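Local coordinates for probable fimbrial chaperone YadV (Escherichia coli K-12, PDB 5GHU), which probably acts as a periplasmic chaperone that escorts fimbrial subunits during pilus assembly, and may thereby contribute to adhesion to surfaces, at residues 19-24 with 70-75; 89-94 with 115-120. One frame throughout, in Å; residues are numbered along the deposited sequence. Where two conformers were deposited one is given.

Contact 1: residues 19-24 with 70-75; sequences VNVRLE and IKLMYT
I70 and V21 face each other as an antiparallel hydrogen-bonded pair: I70 N donates to V21 O at 2.8 Å with a nearly straight N-H...O angle (176°), and V21 N returns a bond of 2.9 Å to I70 O. The CG1 branch of I70 lies beside its own backbone N (chi1 -55°), which carries it diagonally to L23, where I70 CG1 meets L23 CD1 at 3.7 Å. I70 O also receives a CA-H...O contact from N20. Next comes K71, opposite N20 in a non-hydrogen-bonded pair on the other face of the sheet. The amide oxygen N20 OD1 rests 3.6 Å from K71 CA, while the lysine chain, bent at its third torsion, leads its amine away. L72 closes a second pair of bonds: L72 N to V19 O at 2.7 Å, V19 N to L72 O at 2.9 Å. L72 CD1 crosses to V21 CG2 at 3.5 Å. Past this pair, Y74 N is hydrogen-bonded to Y12 OH. The chemistry is two-sided: four backbone bonds fix the register, I70, L72, V21 and L23 make one face apolar and buried, and N20 and K71 leave the other polar and exposed.

Contact 2: residues 89-94 with 115-120; sequences WFNVLE and RTRIKL
Two consecutive strands of the N-terminal immunoglobulin-like domain form this long antiparallel hairpin, in which W89 is clasped between R117 and K119. The guanidinium of R117 lies flat over one face of the indole (planes 19° apart), a cation-pi stack with R117 CZ 4.0 Å from the centroid of the W89 six-membered ring. Against the opposite face runs the extended chain of K119, whose CG makes a CH-pi contact at 3.7 Å from the same centroid. With chi1 at -71°, W89 CG stands beside the backbone N, and the indole swings across toward the partner strand. Replacing W89 by an alanine is likely to cost R117 its stacking surface and leave its guanidinium and the K119 chain freer to turn. Farther along this face N91 sits next to R115, though the place of N91 OD1 is doubtful, and L93 CD2 packs on R115 CB at 3.8 Å. Two hydrogen-bonded pairs hold the backbones: F90 N to I118 O at 2.8 Å with I118 N to F90 O at 2.9 Å, then V92 N to T116 O at 2.9 Å with T116 N to V92 O at 2.8 Å. On the inner face F90 CB lies alongside I118 CG1, 4.0 Å away. The pair is consistent with the F1 and G1 strands of PapD-like chaperones, in which G1 completes the groove of a bound pilus subunit.

In the fold
Both segments of contact 1 precede those of contact 2 in the chain, strand 67-74 being followed directly by strand 86-95, and both contacts belong to the N-terminal domain. Their centres are about 12 Å apart. The strands are linked into one continuous sheet that folds round on itself, so the apolar sides of the two contacts meet across the domain interior: L72 packs on L120 and F90, V21 on F90, and L23 on V92. Residues 19-24 with 70-75 thus form one wall of a sandwich and 89-94 with 115-120 the facing one. The shared core joins the long hairpin, which as in PapD relatives would offer its last strand to a subunit, to the body of the domain.

Contact 1: residues 19-24 with 70-75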
ATOM      1  N   VAL A  19     -16.465  -0.753  -6.067  1.00 25.81           N
ATOM      2  CA  VAL A  19     -15.335  -0.287  -6.853  0.61 23.50           C
ATOM      3  C   VAL A  19     -14.858  -1.438  -7.754  1.00 30.50           C
ATOM      4  O   VAL A  19     -14.875  -2.597  -7.316  1.00 33.34           O
ATOM      5  CB  VAL A  19     -14.201   0.177  -5.920  0.61 28.33           C
ATOM      6  CG1 VAL A  19     -12.915   0.415  -6.657  0.61 30.78           C
ATOM      7  CG2 VAL A  19     -14.651   1.382  -5.129  0.61 22.47           C
ATOM      8  N   ASN A  20     -14.418  -1.142  -8.981  1.00 30.76           N
ATOM      9  CA  ASN A  20     -13.969  -2.211  -9.872  1.00 28.19           C
ATOM     10  C   ASN A  20     -12.458  -2.264  -9.955  1.00 28.60           C
ATOM     11  O   ASN A  20     -11.759  -1.219  -9.885  1.00 29.70           O
ATOM     12  CB  ASN A  20     -14.546  -2.052 -11.282  1.00 31.85           C
ATOM     13  CG  ASN A  20     -16.035  -2.274 -11.339  1.00 35.01           C
ATOM     14  OD1 ASN A  20     -16.610  -3.020 -10.549  1.00 35.94           O
ATOM     15  ND2 ASN A  20     -16.674  -1.646 -12.327  1.00 42.01           N
ATOM     16  N   VAL A  21     -11.926  -3.470 -10.077  1.00 25.26           N
ATOM     17  CA  VAL A  21     -10.494  -3.638 -10.322  1.00 26.04           C
ATOM     18  C   VAL A  21     -10.368  -4.539 -11.532  1.00 28.88           C
ATOM     19  O   VAL A  21     -11.048  -5.550 -11.607  1.00 30.77           O
ATOM     20  CB  VAL A  21      -9.781  -4.306  -9.129  1.00 31.97           C
ATOM     21  CG1 VAL A  21      -8.320  -4.576  -9.468  1.00 31.77           C
ATOM     22  CG2 VAL A  21      -9.880  -3.401  -7.912  1.00 32.99           C
ATOM     23  N   ARG A  22      -9.466  -4.214 -12.444  1.00 26.76           N
ATOM     24  CA  ARG A  22      -9.345  -5.019 -13.660  1.00 26.06           C
ATOM     25  C   ARG A  22      -8.138  -5.961 -13.630  1.00 27.50           C
ATOM     26  O   ARG A  22      -7.035  -5.568 -13.221  1.00 26.80           O
ATOM     27  CB  ARG A  22      -9.242  -4.080 -14.857  1.00 25.92           C
ATOM     28  CG  ARG A  22      -9.097  -4.779 -16.182  1.00 28.41           C
ATOM     29  CD  ARG A  22     -10.378  -5.499 -16.588  1.00 31.06           C
ATOM     30  NE  ARG A  22     -10.192  -6.132 -17.894  1.00 32.63           N
ATOM     31  CZ  ARG A  22     -11.190  -6.603 -18.648  1.00 34.01           C
ATOM     32  NH1 ARG A  22     -10.945  -7.170 -19.830  1.00 32.49           N
ATOM     33  NH2 ARG A  22     -12.441  -6.538 -18.189  1.00 33.93           N
ATOM     34  N   LEU A  23      -8.389  -7.205 -14.025  1.00 26.23           N
ATOM     35  CA  LEU A  23      -7.357  -8.227 -14.245  1.00 26.73           C
ATOM     36  C   LEU A  23      -7.195  -8.492 -15.747  1.00 29.16           C
ATOM     37  O   LEU A  23      -8.192  -8.554 -16.507  1.00 32.55           O
ATOM     38  CB  LEU A  23      -7.742  -9.526 -13.560  1.00 30.06           C
ATOM     39  CG  LEU A  23      -8.126  -9.360 -12.085  1.00 28.24           C
ATOM     40  CD1 LEU A  23      -8.488 -10.741 -11.538  1.00 29.35           C
ATOM     41  CD2 LEU A  23      -6.977  -8.715 -11.252  1.00 28.07           C
ATOM     42  N   GLU A  24      -5.954  -8.758 -16.162  1.00 31.11           N
ATOM     43  CA  GLU A  24      -5.677  -9.169 -17.541  1.00 31.86           C
ATOM     44  C   GLU A  24      -4.739 -10.354 -17.520  1.00 33.29           C
ATOM     45  O   GLU A  24      -3.781 -10.356 -16.758  1.00 36.51           O
ATOM     46  CB  GLU A  24      -5.025  -8.059 -18.333  1.00 32.94           C
ATOM     47  CG  GLU A  24      -5.910  -6.832 -18.497  1.00 40.46           C
ATOM     48  CD  GLU A  24      -7.036  -7.070 -19.528  1.00 35.01           C
ATOM     49  OE1 GLU A  24      -6.868  -7.922 -20.417  1.00 36.29           O
ATOM     50  OE2 GLU A  24      -8.085  -6.402 -19.427  1.00 43.59           O
ATOM     51  N   ILE A  70     -13.201  -7.295 -11.588  1.00 27.89           N
ATOM     52  CA  ILE A  70     -13.626  -7.796 -10.280  1.00 30.10           C
ATOM     53  C   ILE A  70     -14.332  -6.655  -9.563  1.00 29.02           C
ATOM     54  O   ILE A  70     -13.792  -5.576  -9.445  1.00 28.06           O
ATOM     55  CB  ILE A  70     -12.435  -8.280  -9.436  1.00 27.64           C
ATOM     56  CG1 ILE A  70     -11.641  -9.337 -10.218  1.00 27.29           C
ATOM     57  CG2 ILE A  70     -12.890  -8.816  -8.057  1.00 29.89           C
ATOM     58  CD1 ILE A  70     -12.411 -10.638 -10.593  1.00 30.03           C
ATOM     59  N   LYS A  71     -15.512  -6.915  -9.035  1.00 28.96           N
ATOM     60  CA  LYS A  71     -16.243  -5.883  -8.325  1.00 27.42           C
ATOM     61  C   LYS A  71     -15.985  -6.054  -6.826  1.00 29.85           C
ATOM     62  O   LYS A  71     -16.210  -7.137  -6.250  1.00 33.21           O
ATOM     63  CB  LYS A  71     -17.752  -5.981  -8.659  1.00 31.22           C
ATOM     64  CG  LYS A  71     -18.648  -5.142  -7.739  1.00 41.84           C
ATOM     65  CD  LYS A  71     -20.106  -5.232  -8.148  1.00 57.64           C
ATOM     66  CE  LYS A  71     -20.361  -4.446  -9.425  1.00 68.19           C
ATOM     67  NZ  LYS A  71     -21.814  -4.400  -9.780  1.00 79.06           N
ATOM     68  N   LEU A  72     -15.502  -4.998  -6.183  1.00 27.64           N
ATOM     69  CA  LEU A  72     -15.233  -5.049  -4.747  1.00 25.85           C
ATOM     70  C   LEU A  72     -16.333  -4.282  -4.059  1.00 32.65           C
ATOM     71  O   LEU A  72     -16.664  -3.167  -4.465  1.00 32.95           O
ATOM     72  CB  LEU A  72     -13.876  -4.449  -4.409  1.00 26.99           C
ATOM     73  CG  LEU A  72     -12.717  -5.029  -5.199  1.00 27.18           C
ATOM     74  CD1 LEU A  72     -11.441  -4.189  -4.860  1.00 29.30           C
ATOM     75  CD2 LEU A  72     -12.533  -6.545  -4.921  1.00 26.36           C
ATOM     76  N   MET A  73     -16.916  -4.870  -3.028  1.00 31.33           N
ATOM     77  CA  MET A  73     -18.098  -4.272  -2.430  1.00 30.56           C
ATOM     78  C   MET A  73     -18.047  -4.300  -0.900  1.00 31.63           C
ATOM     79  O   MET A  73     -17.888  -5.362  -0.308  1.00 35.05           O
ATOM     80  CB  MET A  73     -19.345  -4.983  -2.922  1.00 38.33           C
ATOM     81  CG  MET A  73     -20.562  -4.286  -2.465  1.00 38.55           C
ATOM     82  SD  MET A  73     -22.077  -4.970  -3.164  1.00 49.85           S
ATOM     83  CE  MET A  73     -21.847  -4.836  -4.919  1.00 32.37           C
ATOM     84  N   TYR A  74     -18.163  -3.139  -0.260  1.00 33.14           N
ATOM     85  CA  TYR A  74     -18.212  -3.048   1.207  1.00 37.60           C
ATOM     86  C   TYR A  74     -19.563  -3.555   1.717  1.00 35.14           C
ATOM     87  O   TYR A  74     -20.598  -3.228   1.172  1.00 40.67           O
ATOM     88  CB  TYR A  74     -17.961  -1.605   1.660  1.00 38.33           C
ATOM     89  CG  TYR A  74     -18.051  -1.325   3.158  1.00 38.09           C
ATOM     90  CD1 TYR A  74     -17.132  -1.864   4.048  1.00 36.06           C
ATOM     91  CD2 TYR A  74     -19.037  -0.474   3.666  1.00 47.30           C
ATOM     92  CE1 TYR A  74     -17.214  -1.596   5.426  1.00 34.78           C
ATOM     93  CE2 TYR A  74     -19.127  -0.191   5.034  1.00 45.40           C
ATOM     94  CZ  TYR A  74     -18.204  -0.740   5.909  1.00 47.04           C
ATOM     95  OH  TYR A  74     -18.295  -0.459   7.266  1.00 50.43           O
ATOM     96  N   THR A  75     -19.528  -4.356   2.762  1.00 36.06           N
ATOM     97  CA  THR A  75     -20.746  -5.000   3.242  1.00 38.66           C
ATOM     98  C   THR A  75     -21.158  -4.436   4.591  1.00 44.54           C
ATOM     99  O   THR A  75     -22.272  -4.671   5.039  1.00 52.84           O
ATOM    100  CB  THR A  75     -20.560  -6.510   3.374  1.00 42.32           C
ATOM    101  OG1 THR A  75     -19.592  -6.777   4.401  1.00 39.97           O
ATOM    102  CG2 THR A  75     -20.122  -7.130   2.051  1.00 42.83           C
TER

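Contact 2: residues 89-94 with 115-120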
ATOM      1  N   TRP A  89      -5.855  -5.881   1.955  1.00 25.90           N
ATOM      2  CA  TRP A  89      -5.133  -6.440   0.826  1.00 25.98           C
ATOM      3  C   TRP A  89      -6.031  -7.119  -0.184  1.00 22.56           C
ATOM      4  O   TRP A  89      -6.811  -7.992   0.157  1.00 25.00           O
ATOM      5  CB  TRP A  89      -4.086  -7.425   1.343  1.00 28.61           C
ATOM      6  CG  TRP A  89      -3.022  -6.615   2.009  1.00 36.15           C
ATOM      7  CD1 TRP A  89      -3.026  -6.135   3.297  1.00 44.77           C
ATOM      8  CD2 TRP A  89      -1.843  -6.106   1.394  1.00 32.74           C
ATOM      9  NE1 TRP A  89      -1.906  -5.385   3.520  1.00 45.57           N
ATOM     10  CE2 TRP A  89      -1.156  -5.358   2.368  1.00 43.59           C
ATOM     11  CE3 TRP A  89      -1.299  -6.211   0.121  1.00 34.84           C
ATOM     12  CZ2 TRP A  89       0.058  -4.749   2.105  1.00 47.21           C
ATOM     13  CZ3 TRP A  89      -0.101  -5.612  -0.134  1.00 43.67           C
ATOM     14  CH2 TRP A  89       0.569  -4.894   0.848  1.00 44.57           C
ATOM     15  N   PHE A  90      -5.916  -6.666  -1.421  1.00 22.78           N
ATOM     16  CA  PHE A  90      -6.590  -7.326  -2.540  1.00 21.77           C
ATOM     17  C   PHE A  90      -5.659  -8.380  -3.130  1.00 24.17           C
ATOM     18  O   PHE A  90      -4.575  -8.045  -3.610  1.00 27.15           O
ATOM     19  CB  PHE A  90      -6.986  -6.287  -3.620  1.00 23.20           C
ATOM     20  CG  PHE A  90      -7.640  -6.913  -4.830  1.00 25.42           C
ATOM     21  CD1 PHE A  90      -8.816  -7.617  -4.695  1.00 25.44           C
ATOM     22  CD2 PHE A  90      -7.012  -6.912  -6.061  1.00 22.70           C
ATOM     23  CE1 PHE A  90      -9.426  -8.252  -5.764  1.00 27.50           C
ATOM     24  CE2 PHE A  90      -7.607  -7.536  -7.142  1.00 28.36           C
ATOM     25  CZ  PHE A  90      -8.815  -8.233  -6.986  1.00 29.29           C
ATOM     26  N   ASN A  91      -6.099  -9.640  -3.084  1.00 25.64           N
ATOM     27  CA  ASN A  91      -5.299 -10.775  -3.527  1.00 26.33           C
ATOM     28  C   ASN A  91      -5.792 -11.382  -4.797  1.00 28.09           C
ATOM     29  O   ASN A  91      -7.002 -11.556  -4.960  1.00 27.12           O
ATOM     30  CB  ASN A  91      -5.335 -11.905  -2.486  1.00 28.21           C
ATOM     31  CG  ASN A  91      -4.738 -11.499  -1.149  1.00 35.49           C
ATOM     32  OD1 ASN A  91      -3.628 -11.880  -0.842  1.00 38.52           O
ATOM     33  ND2 ASN A  91      -5.475 -10.740  -0.355  1.00 34.17           N
ATOM     34  N   VAL A  92      -4.842 -11.782  -5.642  1.00 27.15           N
ATOM     35  CA  VAL A  92      -5.082 -12.523  -6.860  1.00 27.17           C
ATOM     36  C   VAL A  92      -4.193 -13.749  -6.894  1.00 30.98           C
ATOM     37  O   VAL A  92      -2.979 -13.640  -6.754  1.00 34.11           O
ATOM     38  CB  VAL A  92      -4.807 -11.614  -8.054  1.00 28.16           C
ATOM     39  CG1 VAL A  92      -4.896 -12.388  -9.335  1.00 33.05           C
ATOM     40  CG2 VAL A  92      -5.797 -10.460  -7.981  1.00 31.96           C
ATOM     41  N   LEU A  93      -4.804 -14.913  -7.064  1.00 30.86           N
ATOM     42  CA  LEU A  93      -4.059 -16.179  -7.068  1.00 30.56           C
ATOM     43  C   LEU A  93      -4.346 -16.896  -8.381  1.00 35.14           C
ATOM     44  O   LEU A  93      -5.496 -17.136  -8.684  1.00 37.23           O
ATOM     45  CB  LEU A  93      -4.474 -17.033  -5.833  1.00 31.93           C
ATOM     46  CG  LEU A  93      -3.893 -18.432  -5.563  1.00 43.09           C
ATOM     47  CD1 LEU A  93      -4.552 -19.525  -6.403  1.00 52.10           C
ATOM     48  CD2 LEU A  93      -2.428 -18.405  -5.832  1.00 49.47           C
ATOM     49  N   GLU A  94      -3.329 -17.223  -9.177  1.00 36.92           N
ATOM     50  CA  GLU A  94      -3.597 -17.886 -10.469  1.00 35.20           C
ATOM     51  C   GLU A  94      -3.164 -19.340 -10.394  1.00 42.23           C
ATOM     52  O   GLU A  94      -2.272 -19.690  -9.648  1.00 44.92           O
ATOM     53  CB  GLU A  94      -2.895 -17.160 -11.636  1.00 43.68           C
ATOM     54  CG  GLU A  94      -1.367 -17.245 -11.670  1.00 49.85           C
ATOM     55  CD  GLU A  94      -0.718 -16.188 -12.577  1.00 48.70           C
ATOM     56  OE1 GLU A  94      -1.184 -15.037 -12.585  1.00 49.56           O
ATOM     57  OE2 GLU A  94       0.271 -16.495 -13.264  1.00 55.51           O
ATOM     58  N   ARG A 115       0.619 -15.966  -6.516  1.00 34.82           N
ATOM     59  CA  ARG A 115      -0.231 -15.037  -5.818  1.00 33.45           C
ATOM     60  C   ARG A 115       0.380 -13.641  -5.806  1.00 33.80           C
ATOM     61  O   ARG A 115       1.575 -13.475  -5.532  1.00 37.69           O
ATOM     62  CB  ARG A 115      -0.441 -15.498  -4.378  1.00 33.56           C
ATOM     63  CG  ARG A 115      -1.132 -14.481  -3.510  1.00 41.18           C
ATOM     64  CD  ARG A 115      -0.660 -14.724  -2.064  1.00 42.90           C
ATOM     65  NE  ARG A 115      -1.551 -14.131  -1.102  1.00 36.86           N
ATOM     66  CZ  ARG A 115      -1.440 -14.293   0.205  1.00 34.50           C
ATOM     67  NH1 ARG A 115      -0.456 -15.008   0.687  1.00 34.97           N
ATOM     68  NH2 ARG A 115      -2.285 -13.693   1.033  1.00 41.59           N
ATOM     69  N   THR A 116      -0.453 -12.628  -6.064  1.00 34.62           N
ATOM     70  CA  THR A 116      -0.029 -11.245  -6.012  1.00 36.00           C
ATOM     71  C   THR A 116      -1.029 -10.483  -5.144  1.00 33.58           C
ATOM     72  O   THR A 116      -2.183 -10.853  -5.066  1.00 35.46           O
ATOM     73  CB  THR A 116       0.049 -10.616  -7.430  1.00 46.05           C
ATOM     74  OG1 THR A 116       1.178 -11.175  -8.112  1.00 51.99           O
ATOM     75  CG2 THR A 116       0.238  -9.114  -7.358  1.00 46.19           C
ATOM     76  N   ARG A 117      -0.569  -9.451  -4.454  1.00 32.08           N
ATOM     77  CA  ARG A 117      -1.443  -8.661  -3.574  1.00 32.68           C
ATOM     78  C   ARG A 117      -1.154  -7.187  -3.812  1.00 34.66           C
ATOM     79  O   ARG A 117       0.008  -6.827  -3.960  1.00 34.10           O
ATOM     80  CB  ARG A 117      -1.191  -8.946  -2.087  1.00 40.69           C
ATOM     81  CG  ARG A 117      -1.346 -10.365  -1.613  1.00 55.10           C
ATOM     82  CD  ARG A 117      -1.084 -10.444  -0.112  1.00 53.36           C
ATOM     83  NE  ARG A 117       0.010  -9.562   0.274  1.00 64.42           N
ATOM     84  CZ  ARG A 117       0.346  -9.293   1.533  1.00 65.94           C
ATOM     85  NH1 ARG A 117      -0.336  -9.840   2.531  1.00 62.26           N
ATOM     86  NH2 ARG A 117       1.353  -8.467   1.792  1.00 66.82           N
ATOM     87  N   ILE A 118      -2.187  -6.338  -3.778  1.00 27.82           N
ATOM     88  CA  ILE A 118      -2.019  -4.875  -3.728  1.00 24.31           C
ATOM     89  C   ILE A 118      -2.879  -4.315  -2.624  1.00 23.20           C
ATOM     90  O   ILE A 118      -3.806  -4.966  -2.157  1.00 25.43           O
ATOM     91  CB  ILE A 118      -2.422  -4.146  -5.044  1.00 26.42           C
ATOM     92  CG1 ILE A 118      -3.903  -4.343  -5.362  1.00 27.79           C
ATOM     93  CG2 ILE A 118      -1.524  -4.562  -6.198  1.00 28.48           C
ATOM     94  CD1 ILE A 118      -4.343  -3.574  -6.614  1.00 28.09           C
ATOM     95  N   LYS A 119      -2.542  -3.123  -2.152  1.00 22.77           N
ATOM     96  CA  LYS A 119      -3.300  -2.502  -1.054  1.00 21.38           C
ATOM     97  C   LYS A 119      -4.612  -1.903  -1.532  1.00 21.28           C
ATOM     98  O   LYS A 119      -4.692  -1.294  -2.618  1.00 22.02           O
ATOM     99  CB  LYS A 119      -2.485  -1.384  -0.415  1.00 23.01           C
ATOM    100  CG  LYS A 119      -1.240  -1.920   0.296  1.00 23.94           C
ATOM    101  CD  LYS A 119      -0.311  -0.702   0.636  1.00 29.63           C
ATOM    102  CE  LYS A 119       1.098  -1.094   1.097  1.00 35.61           C
ATOM    103  NZ  LYS A 119       2.000   0.122   1.137  1.00 29.72           N
ATOM    104  N   LEU A 120      -5.614  -2.049  -0.676  1.00 20.38           N
ATOM    105  CA  LEU A 120      -6.885  -1.315  -0.847  1.00 22.13           C
ATOM    106  C   LEU A 120      -7.021  -0.370   0.344  1.00 21.37           C
ATOM    107  O   LEU A 120      -6.913  -0.780   1.501  1.00 21.29           O
ATOM    108  CB  LEU A 120      -8.078  -2.272  -0.914  1.00 21.93           C
ATOM    109  CG  LEU A 120      -9.424  -1.521  -1.015  1.00 23.43           C
ATOM    110  CD1 LEU A 120     -10.415  -2.353  -1.890  1.00 23.96           C
ATOM    111  CD2 LEU A 120     -10.028  -1.276   0.362  1.00 24.66           C
TER